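Local coordinates for aldehyde dehydrogenase family protein (Pseudomonas syringae pv. tomato, PDB 5IUV) that probably oxidises indole-3-acetaldehyde to the auxin indole-3-acetic acid with NAD+ as cofactor, as a member of the aldehyde dehydrogenase family, at residues F277-D282 with L438-L443; Q284-S289 with A432-N437; V391-R396 with I419-D424; A290-A295 with G327-G332; W265-G270 with A465-F470. All blocks are in the same frame, centred on the assembly; numbering follows the deposited sequence.

Contact 1 of 5, residues F277-D282 with L438-L443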
# COMPACT_ATOMS: atom_id res chain seq x y z
N PHE A 277 1.20 -33.92 10.84
CA PHE A 277 2.54 -34.50 10.98
C PHE A 277 2.72 -35.09 12.37
O PHE A 277 2.05 -34.68 13.32
CB PHE A 277 3.62 -33.45 10.73
CG PHE A 277 3.82 -33.14 9.28
CD1 PHE A 277 4.62 -33.95 8.48
CD2 PHE A 277 3.24 -32.01 8.71
CE1 PHE A 277 4.82 -33.65 7.15
CE2 PHE A 277 3.44 -31.71 7.38
CZ PHE A 277 4.23 -32.53 6.59
N ALA A 278 3.64 -36.04 12.47
CA ALA A 278 3.94 -36.70 13.74
C ALA A 278 4.35 -35.70 14.81
O ALA A 278 4.10 -35.91 15.99
CB ALA A 278 5.04 -37.75 13.54
N ASP A 279 4.98 -34.60 14.40
CA ASP A 279 5.45 -33.62 15.39
C ASP A 279 4.49 -32.44 15.57
O ASP A 279 4.92 -31.35 15.94
CB ASP A 279 6.85 -33.12 15.01
CG ASP A 279 6.86 -32.24 13.77
OD1 ASP A 279 5.87 -32.23 13.00
OD2 ASP A 279 7.88 -31.56 13.55
N ALA A 280 3.21 -32.66 15.32
CA ALA A 280 2.19 -31.67 15.68
C ALA A 280 2.32 -31.32 17.16
O ALA A 280 2.55 -32.21 17.98
CB ALA A 280 0.78 -32.20 15.39
N PRO A 281 2.19 -30.03 17.50
CA PRO A 281 2.40 -29.61 18.89
C PRO A 281 1.37 -30.18 19.86
O PRO A 281 1.69 -30.44 21.02
CB PRO A 281 2.29 -28.08 18.83
CG PRO A 281 1.57 -27.79 17.57
CD PRO A 281 1.93 -28.89 16.61
N ASP A 282 0.15 -30.39 19.38
CA ASP A 282 -0.95 -30.84 20.24
C ASP A 282 -1.84 -31.81 19.46
O ASP A 282 -2.73 -31.38 18.73
CB ASP A 282 -1.76 -29.64 20.73
CG ASP A 282 -2.70 -29.99 21.89
OD1 ASP A 282 -3.14 -31.16 21.99
OD2 ASP A 282 -3.00 -29.08 22.69
N LEU A 438 9.51 -25.06 12.65
CA LEU A 438 9.46 -23.76 11.96
C LEU A 438 9.58 -23.91 10.44
O LEU A 438 8.73 -23.42 9.68
CB LEU A 438 10.57 -22.84 12.48
CG LEU A 438 10.80 -21.52 11.73
CD1 LEU A 438 9.63 -20.58 11.96
CD2 LEU A 438 12.13 -20.86 12.14
N SER A 439 10.64 -24.57 9.99
CA SER A 439 10.90 -24.72 8.56
C SER A 439 9.82 -25.54 7.88
O SER A 439 9.32 -25.15 6.83
CB SER A 439 12.27 -25.35 8.31
OG SER A 439 13.31 -24.51 8.76
N LYS A 440 9.46 -26.67 8.47
CA LYS A 440 8.48 -27.54 7.84
C LYS A 440 7.13 -26.85 7.73
O LYS A 440 6.41 -27.05 6.76
CB LYS A 440 8.33 -28.86 8.59
CG LYS A 440 7.52 -29.91 7.84
CD LYS A 440 7.04 -31.02 8.78
CE LYS A 440 8.18 -31.80 9.38
NZ LYS A 440 7.72 -32.80 10.38
N ALA A 441 6.77 -26.05 8.73
CA ALA A 441 5.50 -25.34 8.70
C ALA A 441 5.44 -24.36 7.52
O ALA A 441 4.47 -24.37 6.75
CB ALA A 441 5.25 -24.60 10.01
N HIS A 442 6.46 -23.52 7.38
CA HIS A 442 6.43 -22.47 6.36
C HIS A 442 6.65 -23.04 4.95
O HIS A 442 5.98 -22.63 4.00
CB HIS A 442 7.47 -21.40 6.67
CG HIS A 442 7.05 -20.45 7.75
ND1 HIS A 442 6.08 -19.49 7.56
CD2 HIS A 442 7.46 -20.32 9.04
CE1 HIS A 442 5.91 -18.81 8.68
NE2 HIS A 442 6.74 -19.29 9.59
N LEU A 443 7.59 -23.96 4.81
CA LEU A 443 7.86 -24.55 3.50
C LEU A 443 6.68 -25.39 3.00
O LEU A 443 6.34 -25.36 1.81
CB LEU A 443 9.14 -25.40 3.55
CG LEU A 443 10.40 -24.56 3.80
CD1 LEU A 443 11.65 -25.43 3.90
CD2 LEU A 443 10.55 -23.49 2.72
O HOH W 1 10.12 -31.51 11.81

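Contact 2 of 5, residues Q284-S289 with A432-N437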
# COMPACT_ATOMS: atom_id res chain seq x y z
N GLN A 284 -4.15 -33.83 20.45
CA GLN A 284 -5.55 -33.82 20.85
C GLN A 284 -6.29 -32.68 20.16
O GLN A 284 -7.40 -32.84 19.66
CB GLN A 284 -5.69 -33.70 22.37
CG GLN A 284 -7.13 -33.85 22.85
CD GLN A 284 -7.72 -35.21 22.53
OE1 GLN A 284 -7.14 -36.24 22.86
NE2 GLN A 284 -8.87 -35.22 21.88
N ALA A 285 -5.64 -31.52 20.11
CA ALA A 285 -6.18 -30.37 19.39
C ALA A 285 -6.34 -30.71 17.91
O ALA A 285 -7.35 -30.35 17.29
CB ALA A 285 -5.28 -29.16 19.57
N ALA A 286 -5.36 -31.40 17.34
CA ALA A 286 -5.45 -31.80 15.93
C ALA A 286 -6.60 -32.79 15.71
O ALA A 286 -7.28 -32.75 14.68
CB ALA A 286 -4.13 -32.41 15.47
N ALA A 287 -6.82 -33.67 16.67
CA ALA A 287 -7.93 -34.63 16.58
C ALA A 287 -9.28 -33.93 16.69
O ALA A 287 -10.18 -34.18 15.88
CB ALA A 287 -7.79 -35.70 17.65
N ASP A 288 -9.43 -33.08 17.70
CA ASP A 288 -10.67 -32.32 17.87
C ASP A 288 -10.99 -31.52 16.62
O ASP A 288 -12.13 -31.50 16.15
CB ASP A 288 -10.59 -31.37 19.07
CG ASP A 288 -10.43 -32.10 20.38
OD1 ASP A 288 -10.74 -33.31 20.43
OD2 ASP A 288 -9.99 -31.46 21.36
N SER A 289 -9.97 -30.85 16.09
CA SER A 289 -10.14 -30.00 14.91
C SER A 289 -10.43 -30.81 13.66
O SER A 289 -11.21 -30.38 12.82
CB SER A 289 -8.91 -29.12 14.70
OG SER A 289 -8.81 -28.15 15.73
N ALA A 432 -4.67 -27.52 5.47
CA ALA A 432 -4.08 -27.25 6.78
C ALA A 432 -2.85 -28.11 7.05
O ALA A 432 -2.71 -29.21 6.52
CB ALA A 432 -5.11 -27.45 7.88
N VAL A 433 -1.96 -27.58 7.88
CA VAL A 433 -0.71 -28.25 8.23
C VAL A 433 -0.51 -28.21 9.73
O VAL A 433 -0.62 -27.16 10.34
CB VAL A 433 0.51 -27.58 7.56
CG1 VAL A 433 1.77 -28.37 7.88
CG2 VAL A 433 0.31 -27.49 6.07
N TRP A 434 -0.20 -29.36 10.32
CA TRP A 434 0.04 -29.43 11.76
C TRP A 434 1.46 -29.91 12.02
O TRP A 434 1.78 -31.07 11.76
CB TRP A 434 -0.98 -30.35 12.45
CG TRP A 434 -2.42 -29.94 12.25
CD1 TRP A 434 -3.16 -30.08 11.12
CD2 TRP A 434 -3.28 -29.35 13.23
NE1 TRP A 434 -4.44 -29.59 11.33
CE2 TRP A 434 -4.53 -29.14 12.62
CE3 TRP A 434 -3.12 -28.96 14.57
CZ2 TRP A 434 -5.62 -28.58 13.29
CZ3 TRP A 434 -4.20 -28.40 15.24
CH2 TRP A 434 -5.43 -28.22 14.60
N THR A 435 2.30 -29.00 12.51
CA THR A 435 3.68 -29.32 12.84
C THR A 435 4.28 -28.25 13.75
O THR A 435 3.94 -27.08 13.63
CB THR A 435 4.57 -29.46 11.57
OG1 THR A 435 5.94 -29.60 11.97
CG2 THR A 435 4.45 -28.23 10.68
N ALA A 436 5.17 -28.66 14.65
CA ALA A 436 5.81 -27.72 15.56
C ALA A 436 7.11 -27.17 14.97
O ALA A 436 7.74 -26.29 15.55
CB ALA A 436 6.09 -28.39 16.90
N ASN A 437 7.50 -27.69 13.81
CA ASN A 437 8.77 -27.31 13.19
C ASN A 437 8.64 -26.03 12.38
O ASN A 437 7.77 -25.91 11.53
CB ASN A 437 9.29 -28.46 12.32
CG ASN A 437 10.67 -28.18 11.77
OD1 ASN A 437 10.82 -27.68 10.65
ND2 ASN A 437 11.70 -28.50 12.55

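Contact 3 of 5, residues V391-R396 with I419-D424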
# COMPACT_ATOMS: atom_id res chain seq x y z
N VAL A 391 -8.03 -45.02 2.65
CA VAL A 391 -8.41 -44.37 1.40
C VAL A 391 -7.17 -44.04 0.58
O VAL A 391 -6.16 -43.55 1.11
CB VAL A 391 -9.23 -43.08 1.67
CG1 VAL A 391 -9.44 -42.28 0.39
CG2 VAL A 391 -10.56 -43.43 2.32
N ASN A 392 -7.24 -44.33 -0.71
CA ASN A 392 -6.23 -43.90 -1.67
C ASN A 392 -6.75 -42.69 -2.44
O ASN A 392 -7.94 -42.61 -2.74
CB ASN A 392 -5.86 -45.05 -2.61
CG ASN A 392 -5.34 -44.57 -3.94
OD1 ASN A 392 -6.11 -44.33 -4.86
ND2 ASN A 392 -4.02 -44.43 -4.04
N ASN A 393 -5.86 -41.75 -2.77
CA ASN A 393 -6.30 -40.46 -3.32
C ASN A 393 -7.00 -40.55 -4.68
O ASN A 393 -7.58 -39.57 -5.15
CB ASN A 393 -5.11 -39.50 -3.43
CG ASN A 393 -5.55 -38.05 -3.52
OD1 ASN A 393 -6.26 -37.55 -2.66
ND2 ASN A 393 -5.11 -37.36 -4.57
N ALA A 394 -6.95 -41.72 -5.32
CA ALA A 394 -7.58 -41.88 -6.62
C ALA A 394 -9.03 -42.36 -6.48
O ALA A 394 -9.77 -42.40 -7.47
CB ALA A 394 -6.79 -42.85 -7.50
N MET A 395 -9.43 -42.71 -5.27
CA MET A 395 -10.80 -43.15 -5.01
C MET A 395 -11.78 -41.99 -5.18
O MET A 395 -11.42 -40.83 -4.96
CB MET A 395 -10.93 -43.73 -3.60
CG MET A 395 -10.21 -45.06 -3.39
SD MET A 395 -10.36 -45.58 -1.66
CE MET A 395 -9.49 -47.15 -1.68
N ARG A 396 -13.01 -42.30 -5.58
CA ARG A 396 -14.01 -41.26 -5.80
C ARG A 396 -14.25 -40.40 -4.56
O ARG A 396 -14.40 -39.18 -4.67
CB ARG A 396 -15.34 -41.88 -6.27
CG ARG A 396 -15.26 -42.50 -7.65
CD ARG A 396 -16.65 -42.75 -8.23
NE ARG A 396 -17.39 -43.75 -7.47
CZ ARG A 396 -17.28 -45.06 -7.65
NH1 ARG A 396 -16.46 -45.54 -8.57
NH2 ARG A 396 -18.00 -45.90 -6.91
N ILE A 419 2.62 -33.32 0.40
CA ILE A 419 2.37 -32.22 -0.51
C ILE A 419 1.83 -32.71 -1.86
O ILE A 419 0.89 -32.15 -2.41
CB ILE A 419 3.65 -31.38 -0.71
CG1 ILE A 419 4.00 -30.66 0.60
CG2 ILE A 419 3.48 -30.36 -1.84
CD1 ILE A 419 5.44 -30.15 0.69
N GLN A 420 2.43 -33.77 -2.39
CA GLN A 420 1.99 -34.34 -3.67
C GLN A 420 0.53 -34.79 -3.59
O GLN A 420 -0.26 -34.48 -4.48
CB GLN A 420 2.89 -35.51 -4.08
CG GLN A 420 2.78 -35.91 -5.55
CD GLN A 420 1.53 -36.73 -5.88
OE1 GLN A 420 1.05 -37.52 -5.06
NE2 GLN A 420 1.00 -36.55 -7.09
N ILE A 421 0.19 -35.52 -2.53
CA ILE A 421 -1.17 -35.99 -2.36
C ILE A 421 -2.13 -34.82 -2.18
O ILE A 421 -3.19 -34.78 -2.79
CB ILE A 421 -1.30 -36.94 -1.16
CG1 ILE A 421 -0.56 -38.25 -1.44
CG2 ILE A 421 -2.77 -37.24 -0.85
CD1 ILE A 421 -0.33 -39.09 -0.22
N ALA A 422 -1.73 -33.87 -1.35
CA ALA A 422 -2.56 -32.72 -1.04
C ALA A 422 -2.86 -31.89 -2.29
O ALA A 422 -3.97 -31.38 -2.45
CB ALA A 422 -1.88 -31.86 0.02
N ASN A 423 -1.88 -31.77 -3.18
CA ASN A 423 -2.04 -30.97 -4.40
C ASN A 423 -2.66 -31.77 -5.55
O ASN A 423 -2.95 -31.22 -6.61
CB ASN A 423 -0.69 -30.39 -4.84
CG ASN A 423 -0.29 -29.17 -4.03
OD1 ASN A 423 -1.13 -28.49 -3.46
ND2 ASN A 423 1.02 -28.89 -3.98
N ASP A 424 -2.87 -33.06 -5.33
CA ASP A 424 -3.42 -33.93 -6.37
C ASP A 424 -4.95 -33.82 -6.40
O ASP A 424 -5.68 -34.70 -5.94
CB ASP A 424 -2.97 -35.38 -6.14
CG ASP A 424 -3.45 -36.32 -7.23
OD1 ASP A 424 -3.64 -35.87 -8.38
OD2 ASP A 424 -3.65 -37.52 -6.94

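Contact 4 of 5, residues A290-A295 with G327-G332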
# COMPACT_ATOMS: atom_id res chain seq x y z
N ALA A 290 -9.82 -31.99 13.53
CA ALA A 290 -10.07 -32.84 12.37
C ALA A 290 -11.52 -33.30 12.35
O ALA A 290 -12.13 -33.40 11.28
CB ALA A 290 -9.13 -34.03 12.36
N ALA A 291 -12.07 -33.58 13.52
CA ALA A 291 -13.47 -33.98 13.61
C ALA A 291 -14.39 -32.80 13.32
O ALA A 291 -15.34 -32.92 12.55
CB ALA A 291 -13.78 -34.57 14.98
N SER A 292 -14.12 -31.66 13.95
CA SER A 292 -14.90 -30.45 13.72
C SER A 292 -14.85 -30.05 12.24
O SER A 292 -15.85 -29.60 11.68
CB SER A 292 -14.38 -29.30 14.59
OG SER A 292 -15.06 -28.09 14.30
N ALA A 293 -13.69 -30.23 11.63
CA ALA A 293 -13.49 -29.85 10.23
C ALA A 293 -14.43 -30.57 9.27
O ALA A 293 -14.68 -30.09 8.17
CB ALA A 293 -12.04 -30.11 9.82
N ILE A 294 -14.95 -31.73 9.68
CA ILE A 294 -15.81 -32.49 8.79
C ILE A 294 -17.25 -32.55 9.30
O ILE A 294 -18.18 -32.77 8.51
CB ILE A 294 -15.26 -33.93 8.58
CG1 ILE A 294 -15.95 -34.61 7.39
CG2 ILE A 294 -15.38 -34.76 9.84
CD1 ILE A 294 -15.81 -33.85 6.08
N ALA A 295 -17.46 -32.34 10.59
CA ALA A 295 -18.82 -32.47 11.14
C ALA A 295 -19.54 -31.13 11.28
O ALA A 295 -20.78 -31.10 11.33
CB ALA A 295 -18.78 -33.18 12.49
N GLY A 327 -17.32 -38.67 17.61
CA GLY A 327 -18.47 -39.20 18.33
C GLY A 327 -19.19 -38.17 19.18
O GLY A 327 -20.31 -38.41 19.62
N THR A 328 -18.57 -37.02 19.41
CA THR A 328 -19.22 -35.97 20.19
C THR A 328 -20.10 -35.09 19.31
O THR A 328 -20.86 -34.25 19.80
CB THR A 328 -18.20 -35.08 20.91
OG1 THR A 328 -17.54 -34.23 19.96
CG2 THR A 328 -17.16 -35.92 21.63
N TRP A 329 -19.99 -35.28 18.00
CA TRP A 329 -20.81 -34.54 17.05
C TRP A 329 -22.02 -35.39 16.67
O TRP A 329 -21.90 -36.35 15.91
CB TRP A 329 -19.98 -34.16 15.81
CG TRP A 329 -18.89 -33.16 16.11
CD1 TRP A 329 -17.64 -33.42 16.61
CD2 TRP A 329 -18.96 -31.73 15.95
NE1 TRP A 329 -16.94 -32.25 16.76
CE2 TRP A 329 -17.72 -31.20 16.36
CE3 TRP A 329 -19.95 -30.85 15.49
CZ2 TRP A 329 -17.44 -29.83 16.33
CZ3 TRP A 329 -19.68 -29.49 15.46
CH2 TRP A 329 -18.43 -29.00 15.88
N LYS A 330 -23.18 -35.05 17.22
CA LYS A 330 -24.37 -35.88 17.09
C LYS A 330 -25.55 -35.14 16.47
O LYS A 330 -25.97 -34.09 16.96
CB LYS A 330 -24.78 -36.44 18.45
CG LYS A 330 -23.64 -37.05 19.25
CD LYS A 330 -24.16 -37.69 20.53
CE LYS A 330 -23.03 -38.07 21.47
NZ LYS A 330 -23.49 -38.97 22.56
N PRO A 331 -26.08 -35.69 15.37
CA PRO A 331 -27.29 -35.17 14.73
C PRO A 331 -28.45 -35.12 15.72
O PRO A 331 -28.58 -36.01 16.56
CB PRO A 331 -27.56 -36.17 13.61
CG PRO A 331 -26.22 -36.76 13.31
CD PRO A 331 -25.54 -36.85 14.64
N GLY A 332 -29.27 -34.09 15.63
CA GLY A 332 -30.43 -33.96 16.50
C GLY A 332 -31.33 -32.84 16.01
O GLY A 332 -31.07 -32.24 14.97

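Contact 5 of 5, residues W265-G270 with A465-F470. With NAD (nicotinamide-adenine-dinucleotide), chain C.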
# COMPACT_ATOMS: atom_id res chain seq x y z
N TRP A 265 -16.68 -13.61 -11.14
CA TRP A 265 -15.87 -13.96 -9.99
C TRP A 265 -16.50 -15.15 -9.29
O TRP A 265 -17.67 -15.10 -8.92
CB TRP A 265 -15.75 -12.78 -9.02
CG TRP A 265 -15.17 -11.53 -9.63
CD1 TRP A 265 -15.85 -10.45 -10.09
CD2 TRP A 265 -13.78 -11.25 -9.84
NE1 TRP A 265 -14.98 -9.51 -10.57
CE2 TRP A 265 -13.70 -9.98 -10.43
CE3 TRP A 265 -12.60 -11.95 -9.58
CZ2 TRP A 265 -12.49 -9.39 -10.77
CZ3 TRP A 265 -11.40 -11.37 -9.91
CH2 TRP A 265 -11.35 -10.10 -10.50
N LEU A 266 -15.71 -16.21 -9.10
CA LEU A 266 -16.25 -17.49 -8.67
C LEU A 266 -15.64 -18.00 -7.37
O LEU A 266 -14.43 -17.93 -7.17
CB LEU A 266 -16.02 -18.54 -9.76
CG LEU A 266 -16.46 -18.14 -11.17
CD1 LEU A 266 -15.86 -19.05 -12.24
CD2 LEU A 266 -17.98 -18.13 -11.24
N GLU A 267 -16.50 -18.52 -6.50
CA GLU A 267 -16.07 -19.26 -5.32
C GLU A 267 -16.75 -20.62 -5.40
O GLU A 267 -17.96 -20.71 -5.27
CB GLU A 267 -16.46 -18.52 -4.03
CG GLU A 267 -15.87 -17.12 -3.90
CD GLU A 267 -14.69 -17.08 -2.95
OE1 GLU A 267 -14.44 -18.10 -2.27
OE2 GLU A 267 -14.02 -16.03 -2.87
N ALA A 268 -15.97 -21.67 -5.64
CA ALA A 268 -16.56 -22.95 -5.99
C ALA A 268 -16.19 -24.04 -5.00
O ALA A 268 -15.93 -23.77 -3.83
CB ALA A 268 -16.15 -23.35 -7.40
N GLY A 269 -16.18 -25.28 -5.47
CA GLY A 269 -16.00 -26.41 -4.57
C GLY A 269 -14.63 -26.52 -3.94
O GLY A 269 -13.72 -25.74 -4.23
N GLY A 270 -14.48 -27.50 -3.06
CA GLY A 270 -13.20 -27.78 -2.44
C GLY A 270 -13.07 -29.25 -2.10
O GLY A 270 -14.07 -29.96 -2.00
N ALA A 465 -8.72 -11.73 6.41
CA ALA A 465 -8.11 -12.79 5.60
C ALA A 465 -8.89 -13.07 4.32
O ALA A 465 -10.00 -13.58 4.39
CB ALA A 465 -8.00 -14.08 6.41
N PRO A 466 -8.28 -12.77 3.16
CA PRO A 466 -8.89 -13.09 1.86
C PRO A 466 -9.18 -14.57 1.77
O PRO A 466 -8.39 -15.37 2.25
CB PRO A 466 -7.81 -12.69 0.83
CG PRO A 466 -6.84 -11.88 1.57
CD PRO A 466 -6.93 -12.21 3.02
N PHE A 467 -10.29 -14.92 1.14
CA PHE A 467 -10.79 -16.29 1.12
C PHE A 467 -11.23 -16.61 -0.31
O PHE A 467 -12.04 -15.88 -0.88
CB PHE A 467 -11.95 -16.43 2.12
CG PHE A 467 -12.50 -17.82 2.24
CD1 PHE A 467 -13.38 -18.32 1.29
CD2 PHE A 467 -12.17 -18.61 3.32
CE1 PHE A 467 -13.88 -19.59 1.40
CE2 PHE A 467 -12.69 -19.88 3.44
CZ PHE A 467 -13.55 -20.37 2.48
N GLY A 468 -10.71 -17.69 -0.88
CA GLY A 468 -11.09 -18.09 -2.23
C GLY A 468 -10.16 -19.13 -2.82
O GLY A 468 -9.25 -19.59 -2.15
N GLY A 469 -10.38 -19.49 -4.09
CA GLY A 469 -9.72 -20.67 -4.63
C GLY A 469 -8.53 -20.49 -5.55
O GLY A 469 -8.37 -19.46 -6.21
N PHE A 470 -7.66 -21.50 -5.53
CA PHE A 470 -6.74 -21.78 -6.63
C PHE A 470 -7.49 -22.67 -7.60
O PHE A 470 -8.43 -23.36 -7.19
CB PHE A 470 -5.47 -22.51 -6.16
CG PHE A 470 -4.43 -21.62 -5.52
CD1 PHE A 470 -4.77 -20.67 -4.58
CD2 PHE A 470 -3.08 -21.80 -5.83
CE1 PHE A 470 -3.80 -19.88 -3.99
CE2 PHE A 470 -2.11 -21.01 -5.24
CZ PHE A 470 -2.47 -20.05 -4.31
PA NAD C . -25.04 -24.70 -7.08
O1A NAD C . -23.88 -24.58 -7.99
O2A NAD C . -26.00 -25.81 -7.46
O5B NAD C . -25.83 -23.34 -7.01
C5B NAD C . -25.38 -22.14 -6.34
C4B NAD C . -26.31 -21.03 -6.73
O4B NAD C . -26.33 -20.92 -8.17
C3B NAD C . -27.78 -21.15 -6.30
O3B NAD C . -28.32 -19.88 -5.97
C2B NAD C . -28.46 -21.72 -7.55
O2B NAD C . -29.85 -21.41 -7.60
C1B NAD C . -27.66 -21.01 -8.65
N9A NAD C . -27.64 -21.65 -9.96
C8A NAD C . -27.83 -22.97 -10.26
N7A NAD C . -27.85 -23.24 -11.54
C5A NAD C . -27.63 -22.00 -12.13
C6A NAD C . -27.49 -21.61 -13.48
N6A NAD C . -27.62 -22.44 -14.52
N1A NAD C . -27.23 -20.30 -13.73
C2A NAD C . -27.14 -19.46 -12.70
N3A NAD C . -27.27 -19.71 -11.39
C4A NAD C . -27.51 -21.01 -11.17
O3 NAD C . -24.52 -24.98 -5.59
PN NAD C . -25.25 -25.27 -4.19
O1N NAD C . -25.71 -26.68 -4.24
O2N NAD C . -26.24 -24.20 -3.93
O5D NAD C . -24.07 -25.06 -3.13
C5D NAD C . -23.10 -26.09 -2.84
C4D NAD C . -21.81 -25.72 -3.53
O4D NAD C . -21.36 -24.44 -3.04
C3D NAD C . -20.65 -26.67 -3.27
O3D NAD C . -19.99 -26.97 -4.50
C2D NAD C . -19.77 -25.86 -2.31
O2D NAD C . -18.38 -26.15 -2.34
C1D NAD C . -19.99 -24.41 -2.83
N1N NAD C . -19.65 -23.40 -1.74
C2N NAD C . -18.49 -22.62 -1.99
C3N NAD C . -18.13 -21.63 -1.09
C7N NAD C . -16.88 -20.80 -1.25
O7N NAD C . -16.03 -21.13 -2.11
N7N NAD C . -16.67 -19.83 -0.40
C4N NAD C . -18.91 -21.44 0.06
C5N NAD C . -20.02 -22.25 0.29
C6N NAD C . -20.37 -23.22 -0.62
O HOH W 2 -12.51 -17.82 -5.21

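Contact 1 of 5, residues F277-D282 with L438-L443
K440 reaches from helix 438-447 to the turn after strand 273-276 and meets two residues there. Its apolar part makes a CH-pi contact. CD sits over the centre of the F277 ring, 3.6 Å from the centroid and 3° off the ring normal. The chain leaves the helix with CG anti to the backbone N (chi1 -169°) and bends at chi3. Its polar end makes a salt bridge. NZ lies 3.3 Å from D279 OD1 and 3.4 Å from OD2, and both hydrogen bonds are weak. A water joins the same pair: it donates to D279 OD2 at 2.8 Å and accepts a weak bond from K440 NZ. D279 OD1 has a further partner, the hydroxyl of T435. F277 and D279 both lie in a type I beta turn, F277 to A280, and reach the same lysine from it. The ammonium is thus shared between carboxylate and water, with the aromatic face under the CD methylene. The attraction is probably more electrostatic than directional.

Contact 2 of 5, residues Q284-S289 with A432-N437
The chi1 of W434 (-59°) sets CG anti to the carbonyl carbon, and the indole reaches from strand 430-434 to helix 283-295. There the six-membered ring meets A286 and S289.

A286 lies over one face of the indole. Its CA makes a CH-pi contact 3.8 Å from the centroid of the six-membered ring and 15° off the normal. Its CB is offset toward the rim, 3.7 Å from W434 CE3. S289 takes the far end of the ring: its OG lies near the ring plane at the edge, 3.6 Å from W434 CH2. The CB of S289 is as close to that carbon. A285 comes nearest with its carbonyl oxygen, 3.9 Å from W434 CH2. The contact between the two segments is therefore mainly van der Waals and CH-pi. The polar end of the indole is held from outside, since NE1 is hydrogen-bonded to N274 OD1.

The segments 284-289 and 432-434 run nearly antiparallel, at 156°, their axes 10.6 Å apart at closest. W434 bridges the two. Strand 430-434 pairs in parallel with strands 273-276 and 452-455. A287, pointing away from the strand, packs on helix 312-326.

Contact 3 of 5, residues V391-R396 with I419-D424
N393 hydrogen-bonds to D424 twice through one nitrogen, ND2. The first acceptor is the backbone oxygen: ND2 to D424 O is 3.0 Å. It is met in the carbonyl plane, on a lone pair, at a C=O...donor angle of 133°. The second is the carboxylate: ND2 to D424 OD2 is 2.8 Å. This oxygen is approached from above the carboxylate plane, 45° out of it. Both acceptors lie close to the amide plane of N393, as its two N-H groups require. N393 has CG anti to the backbone N (chi1 -160°), which carries the amide across to the helix end.

The turn that presents N393 is a type I beta turn from N392 to M395. Within it an Asx turn forms, N392 OD1 accepting from A394 N at 2.8 Å. The beta turn links strand 382-389 to helix 396-399, and D424 directly follows helix 415-423.

The apolar part is small. I421 CG2 lies 3.9 Å from N393 CG, and the two side chains pass in opposite directions. Both side chains also touch L410 of strand 406-412.

Outside residues bond other polar atoms here. R307 NH1 donates to N393 OD1 and to I421 O. Q399 NE2 bonds N393 O and D424 O, so the same two residues are tied again through their backbones.

Contact 4 of 5, residues A290-A295 with G327-G332
W329 lays its indole against one side of helix 283-295, where A295, S292 and A291 meet it. A295 CB stands 3.4 Å above the ring plane, offset toward the rim, and is 3.6 Å from W329 CG. The same methyl is 3.7 Å from W329 CB, so it sits near the root of the indole and not at its far end.

S292 takes that far end. Its CB is 3.6 Å from W329 CZ2, and its OG lies at the same distance from that carbon. The hydroxyl is turned there by chi1 of 175°, which puts OG anti to the backbone N. A291 is more distant, with CB 4.3 Å from W329 NE1. The indole therefore runs alongside the helix from A295 to S292. W329 CG, anti to the carbonyl carbon (chi1 -67°), turns it toward the helix.

The contact is made by van der Waals packing. On the helix side, A291 O accepts from both I294 N and A295 N as the helix nears its end. W329 also touches V341, and A291 and A295 pack on L326 of helix 312-326. S292 has its side chain about 7 Å from that of D459, an indoleacetate-binding residue of this protein.

This is plain helix-to-loop packing in the aldehyde dehydrogenase fold. It joins the last turn of helix 283-295 to the loop between helices 312-326 and 347-362.

Contact 5 of 5, residues W265-G270 with A465-F470
E267, at the end of strand 263-267, faces the loop at G468, with the two CA atoms 6.0 Å apart. The E267 side chain bends at chi2, so its carboxylate turns toward that loop. OE1 is 3.4 Å from G468 CA and lies near the edge of the F467 ring, 3.7 Å from CD1. OE2 is 2.8 Å from F467 O. Both are acceptors, so this is a close approach and not a bond between them. A water joins the backbones, donating to L266 O at 2.7 Å and accepting from G469 N.

The nicotinamide end of NAD fits beside these groups. Its N7N gives a weak hydrogen bond to E267 OE1, 3.4 Å long. F467 CE1 is 3.3 Å from the same N7N, which lies at the ring edge. F467 also touches T303 and packs edge-to-face on W176.

This is the active-site pocket of an NAD-dependent aldehyde dehydrogenase. E267 is the predicted active-site glutamate, and the indoleacetate-binding C302 lies close to F467.

Contact 5 opens first and closes last along the chain, enclosing the other four. Contact 1 encloses contact 2, and contacts 4 and 3 follow in series within contact 2. Contacts 1 and 2 touch, with centres about 9 Å apart. They share the run from strand 430-434 into helix 438-447, and both touch the second subunit. Contacts 2 and 4 share helix 283-295, centres about 17 Å apart. Contact 3 lies about 20 Å from contacts 1, 2 and 5, between centres. Contacts 1 to 3 border or form the sheet with strands 273-276 and 430-434. Contact 5 alone lies at the cofactor, joining the other sheet's strand 263-267 to a loop; the others are structural packing.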